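Local coordinates for protein ATP phosphoribosyltransferase regulatory subunit (Bacillus halodurans, PDB 3OD1) that is predicted to be required for the first step of histidine biosynthesis, probably letting histidine feedback-regulate ATP phosphoribosyltransferase as a HisZ partner of HisG, at residues M34-I46 with A101-Y113. Sequence-based numbering, arbitrary orientation.
Sequences MTEEINLWGYDMI and AYPLRLAYQSNVY
Helix 21-40 and strand 44-45 probably form motif 1 of the class II aminoacyl-tRNA synthetases, a long helix leading into a short strand at the dimer interface, and in it Tyr43, Asp44 and Met45 pair with Arg105, Leu106 and Ala107. Strand 44-45 runs parallel to strand 104-113 at the edge of the chain's mixed sheet. Asp44 is held through both its backbone N and its backbone O: its N donates to Arg105 O (3.0 Å), and its O accepts from Ala107 N (2.9 Å), the latter bond bent to 141°. Ile46 N donates to Ala107 O (3.0 Å).

Arg105 lays its aliphatic stem across one face of the Tyr43 ring in a CH-pi contact, CB lying 3.6 Å from the ring centroid. Extended from CG to NE, the arginine carries its guanidinium past the phenol, the two planes 74° apart; Glu144 of helix 139-155 takes both polar ends, by a salt bridge to Arg105 and a hydrogen bond to Tyr43 OH. The class II fold packs the helix against this sheet, and Ala107 CB is the meeting point, touched by Ile38 CG2 (3.7 Å) and by selenomethionine Met45 SE (3.8 Å). Bends at chi2 (-87°) and chi3 turn the Met45 chain forward along strand 104-113, bringing CE near Gln109 CB. Beyond Ile46, one water bridges its O to Gln109 N, while Asp44 OD1 bonds Gln338 of the second subunit.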
# COMPACT_ATOMS: atom_id res chain seq x y z
N MSE B 34 -13.10 -5.15 5.60
CA MSE B 34 -12.70 -4.74 6.94
C MSE B 34 -12.59 -3.24 7.10
O MSE B 34 -13.03 -2.68 8.11
CB MSE B 34 -11.41 -5.44 7.38
CG MSE B 34 -11.54 -6.96 7.43
SE MSE B 34 -10.02 -7.81 8.26
CE MSE B 34 -10.24 -7.08 10.07
N THR B 35 -11.99 -2.57 6.11
CA THR B 35 -11.79 -1.13 6.19
C THR B 35 -13.13 -0.39 6.12
O THR B 35 -13.29 0.67 6.73
CB THR B 35 -10.82 -0.62 5.09
OG1 THR B 35 -11.25 -1.08 3.81
CG2 THR B 35 -9.41 -1.13 5.35
N GLU B 36 -14.10 -0.96 5.41
CA GLU B 36 -15.44 -0.39 5.38
C GLU B 36 -16.11 -0.43 6.76
O GLU B 36 -16.76 0.53 7.15
CB GLU B 36 -16.32 -1.13 4.38
CG GLU B 36 -16.66 -0.30 3.16
CD GLU B 36 -17.36 -1.11 2.08
OE1 GLU B 36 -18.49 -1.60 2.34
OE2 GLU B 36 -16.78 -1.24 0.98
N GLU B 37 -16.00 -1.56 7.45
CA GLU B 37 -16.56 -1.67 8.81
C GLU B 37 -15.85 -0.69 9.74
O GLU B 37 -16.49 0.06 10.49
CB GLU B 37 -16.40 -3.10 9.36
CG GLU B 37 -17.08 -3.32 10.72
CD GLU B 37 -18.60 -3.24 10.62
OE1 GLU B 37 -19.11 -3.39 9.50
OE2 GLU B 37 -19.29 -3.05 11.65
N ILE B 38 -14.53 -0.69 9.68
CA ILE B 38 -13.73 0.22 10.49
C ILE B 38 -14.16 1.68 10.32
O ILE B 38 -14.24 2.45 11.29
CB ILE B 38 -12.24 0.02 10.21
CG1 ILE B 38 -11.78 -1.35 10.77
CG2 ILE B 38 -11.41 1.17 10.77
CD1 ILE B 38 -10.42 -1.79 10.24
N ASN B 39 -14.48 2.06 9.09
CA ASN B 39 -14.88 3.44 8.82
C ASN B 39 -16.25 3.78 9.40
O ASN B 39 -16.49 4.92 9.82
CB ASN B 39 -14.87 3.72 7.32
CG ASN B 39 -14.06 4.95 6.98
OD1 ASN B 39 -14.59 5.91 6.43
ND2 ASN B 39 -12.77 4.93 7.34
N LEU B 40 -17.13 2.79 9.39
CA LEU B 40 -18.44 2.91 10.02
C LEU B 40 -18.39 3.13 11.54
O LEU B 40 -19.38 3.55 12.14
CB LEU B 40 -19.29 1.69 9.70
CG LEU B 40 -19.71 1.59 8.22
CD1 LEU B 40 -20.47 0.29 7.96
CD2 LEU B 40 -20.57 2.78 7.84
N TRP B 41 -17.25 2.83 12.16
CA TRP B 41 -17.11 3.02 13.61
C TRP B 41 -16.34 4.29 13.96
O TRP B 41 -15.95 4.49 15.11
CB TRP B 41 -16.41 1.82 14.25
CG TRP B 41 -17.20 0.56 14.23
CD1 TRP B 41 -17.78 -0.03 13.14
CD2 TRP B 41 -17.50 -0.29 15.35
NE1 TRP B 41 -18.42 -1.18 13.51
CE2 TRP B 41 -18.26 -1.37 14.86
CE3 TRP B 41 -17.19 -0.24 16.72
CZ2 TRP B 41 -18.72 -2.40 15.69
CZ3 TRP B 41 -17.66 -1.25 17.54
CH2 TRP B 41 -18.42 -2.31 17.03
N GLY B 42 -16.10 5.13 12.96
CA GLY B 42 -15.52 6.44 13.19
C GLY B 42 -14.01 6.53 13.17
O GLY B 42 -13.44 7.55 13.57
N TYR B 43 -13.33 5.48 12.71
CA TYR B 43 -11.87 5.50 12.65
C TYR B 43 -11.41 6.16 11.35
O TYR B 43 -12.08 6.03 10.32
CB TYR B 43 -11.29 4.08 12.81
CG TYR B 43 -11.44 3.55 14.22
CD1 TYR B 43 -10.35 3.47 15.07
CD2 TYR B 43 -12.68 3.15 14.70
CE1 TYR B 43 -10.48 3.00 16.37
CE2 TYR B 43 -12.83 2.69 16.01
CZ TYR B 43 -11.73 2.62 16.83
OH TYR B 43 -11.86 2.15 18.11
N ASP B 44 -10.32 6.91 11.41
CA ASP B 44 -9.78 7.56 10.21
C ASP B 44 -8.48 6.88 9.80
O ASP B 44 -7.54 6.78 10.61
CB ASP B 44 -9.45 9.03 10.45
CG ASP B 44 -10.68 9.90 10.68
OD1 ASP B 44 -11.71 9.72 10.00
OD2 ASP B 44 -10.59 10.79 11.53
N MSE B 45 -8.42 6.41 8.56
CA MSE B 45 -7.19 5.87 8.00
C MSE B 45 -6.09 6.92 7.90
O MSE B 45 -6.35 8.07 7.54
CB MSE B 45 -7.48 5.29 6.61
CG MSE B 45 -8.47 4.16 6.67
SE MSE B 45 -7.53 2.50 7.00
CE MSE B 45 -6.58 2.54 5.29
N ILE B 46 -4.86 6.53 8.23
CA ILE B 46 -3.70 7.37 7.98
C ILE B 46 -2.62 6.55 7.29
O ILE B 46 -2.79 5.33 7.11
CB ILE B 46 -3.15 8.03 9.27
CG1 ILE B 46 -3.03 7.01 10.41
CG2 ILE B 46 -4.02 9.20 9.69
CD1 ILE B 46 -1.84 6.04 10.26
N ALA B 101 -7.67 16.80 19.98
CA ALA B 101 -7.96 16.35 21.34
C ALA B 101 -8.33 14.87 21.39
O ALA B 101 -8.95 14.34 20.47
CB ALA B 101 -9.07 17.20 21.97
N TYR B 102 -7.94 14.22 22.49
CA TYR B 102 -8.31 12.83 22.71
C TYR B 102 -9.81 12.74 22.96
O TYR B 102 -10.42 13.72 23.39
CB TYR B 102 -7.54 12.25 23.91
CG TYR B 102 -6.06 12.01 23.67
CD1 TYR B 102 -5.14 12.17 24.70
CD2 TYR B 102 -5.58 11.62 22.42
CE1 TYR B 102 -3.78 11.95 24.50
CE2 TYR B 102 -4.21 11.39 22.20
CZ TYR B 102 -3.32 11.56 23.26
OH TYR B 102 -1.96 11.35 23.08
N PRO B 103 -10.42 11.57 22.67
CA PRO B 103 -9.75 10.39 22.12
C PRO B 103 -9.62 10.41 20.60
O PRO B 103 -10.46 10.99 19.90
CB PRO B 103 -10.69 9.24 22.53
CG PRO B 103 -11.79 9.86 23.34
CD PRO B 103 -11.83 11.30 22.97
N LEU B 104 -8.57 9.77 20.10
CA LEU B 104 -8.36 9.64 18.67
C LEU B 104 -8.58 8.20 18.23
O LEU B 104 -8.18 7.25 18.91
CB LEU B 104 -6.95 10.08 18.31
CG LEU B 104 -6.74 11.59 18.36
CD1 LEU B 104 -5.27 11.92 18.48
CD2 LEU B 104 -7.36 12.22 17.11
N ARG B 105 -9.25 8.06 17.09
CA ARG B 105 -9.54 6.76 16.51
C ARG B 105 -8.92 6.73 15.11
O ARG B 105 -9.40 7.38 14.18
CB ARG B 105 -11.04 6.52 16.44
CG ARG B 105 -11.66 6.19 17.81
CD ARG B 105 -13.16 6.17 17.76
NE ARG B 105 -13.70 5.62 18.99
CZ ARG B 105 -13.89 6.32 20.10
NH1 ARG B 105 -13.60 7.62 20.14
NH2 ARG B 105 -14.37 5.72 21.18
N LEU B 106 -7.83 5.98 14.99
CA LEU B 106 -7.06 5.96 13.77
C LEU B 106 -6.92 4.53 13.29
O LEU B 106 -7.02 3.59 14.09
CB LEU B 106 -5.69 6.60 14.01
CG LEU B 106 -5.72 8.09 14.40
CD1 LEU B 106 -4.39 8.54 14.95
CD2 LEU B 106 -6.08 8.96 13.21
N ALA B 107 -6.70 4.37 11.99
CA ALA B 107 -6.67 3.05 11.36
C ALA B 107 -5.60 3.01 10.29
O ALA B 107 -5.11 4.06 9.85
CB ALA B 107 -8.04 2.70 10.72
N TYR B 108 -5.21 1.81 9.88
CA TYR B 108 -4.18 1.67 8.86
C TYR B 108 -4.36 0.37 8.10
O TYR B 108 -5.00 -0.55 8.58
CB TYR B 108 -2.79 1.70 9.50
CG TYR B 108 -2.61 0.59 10.51
CD1 TYR B 108 -2.97 0.77 11.84
CD2 TYR B 108 -2.10 -0.65 10.13
CE1 TYR B 108 -2.81 -0.25 12.79
CE2 TYR B 108 -1.95 -1.69 11.06
CZ TYR B 108 -2.29 -1.48 12.39
OH TYR B 108 -2.14 -2.51 13.31
N GLN B 109 -3.80 0.33 6.90
CA GLN B 109 -3.63 -0.91 6.17
C GLN B 109 -2.26 -0.76 5.51
O GLN B 109 -2.09 0.04 4.58
CB GLN B 109 -4.73 -1.08 5.12
CG GLN B 109 -4.62 -2.34 4.31
CD GLN B 109 -5.71 -2.45 3.24
OE1 GLN B 109 -6.79 -1.88 3.38
NE2 GLN B 109 -5.42 -3.21 2.17
N SER B 110 -1.27 -1.48 6.02
CA SER B 110 0.11 -1.19 5.67
C SER B 110 0.99 -2.43 5.69
O SER B 110 0.78 -3.34 6.50
CB SER B 110 0.71 -0.18 6.66
OG SER B 110 -0.07 1.00 6.74
N ASN B 111 2.01 -2.42 4.84
CA ASN B 111 3.06 -3.42 4.96
C ASN B 111 3.99 -3.07 6.11
O ASN B 111 4.43 -1.93 6.26
CB ASN B 111 3.87 -3.50 3.67
CG ASN B 111 3.08 -4.06 2.52
OD1 ASN B 111 2.02 -4.66 2.70
ND2 ASN B 111 3.59 -3.88 1.31
N VAL B 112 4.29 -4.07 6.93
CA VAL B 112 5.31 -3.94 7.96
C VAL B 112 6.40 -4.98 7.70
O VAL B 112 6.23 -5.87 6.86
CB VAL B 112 4.71 -4.11 9.38
CG1 VAL B 112 3.72 -2.97 9.66
CG2 VAL B 112 4.00 -5.44 9.50
N TYR B 113 7.51 -4.86 8.42
CA TYR B 113 8.73 -5.53 8.02
C TYR B 113 9.42 -6.20 9.20
O TYR B 113 9.34 -5.74 10.33
CB TYR B 113 9.69 -4.54 7.33
CG TYR B 113 9.08 -3.80 6.15
CD1 TYR B 113 9.22 -4.28 4.85
CD2 TYR B 113 8.34 -2.64 6.34
CE1 TYR B 113 8.66 -3.60 3.76
CE2 TYR B 113 7.78 -1.95 5.27
CZ TYR B 113 7.95 -2.44 3.99
OH TYR B 113 7.37 -1.77 2.94
O HOH W 1 -2.69 2.74 6.03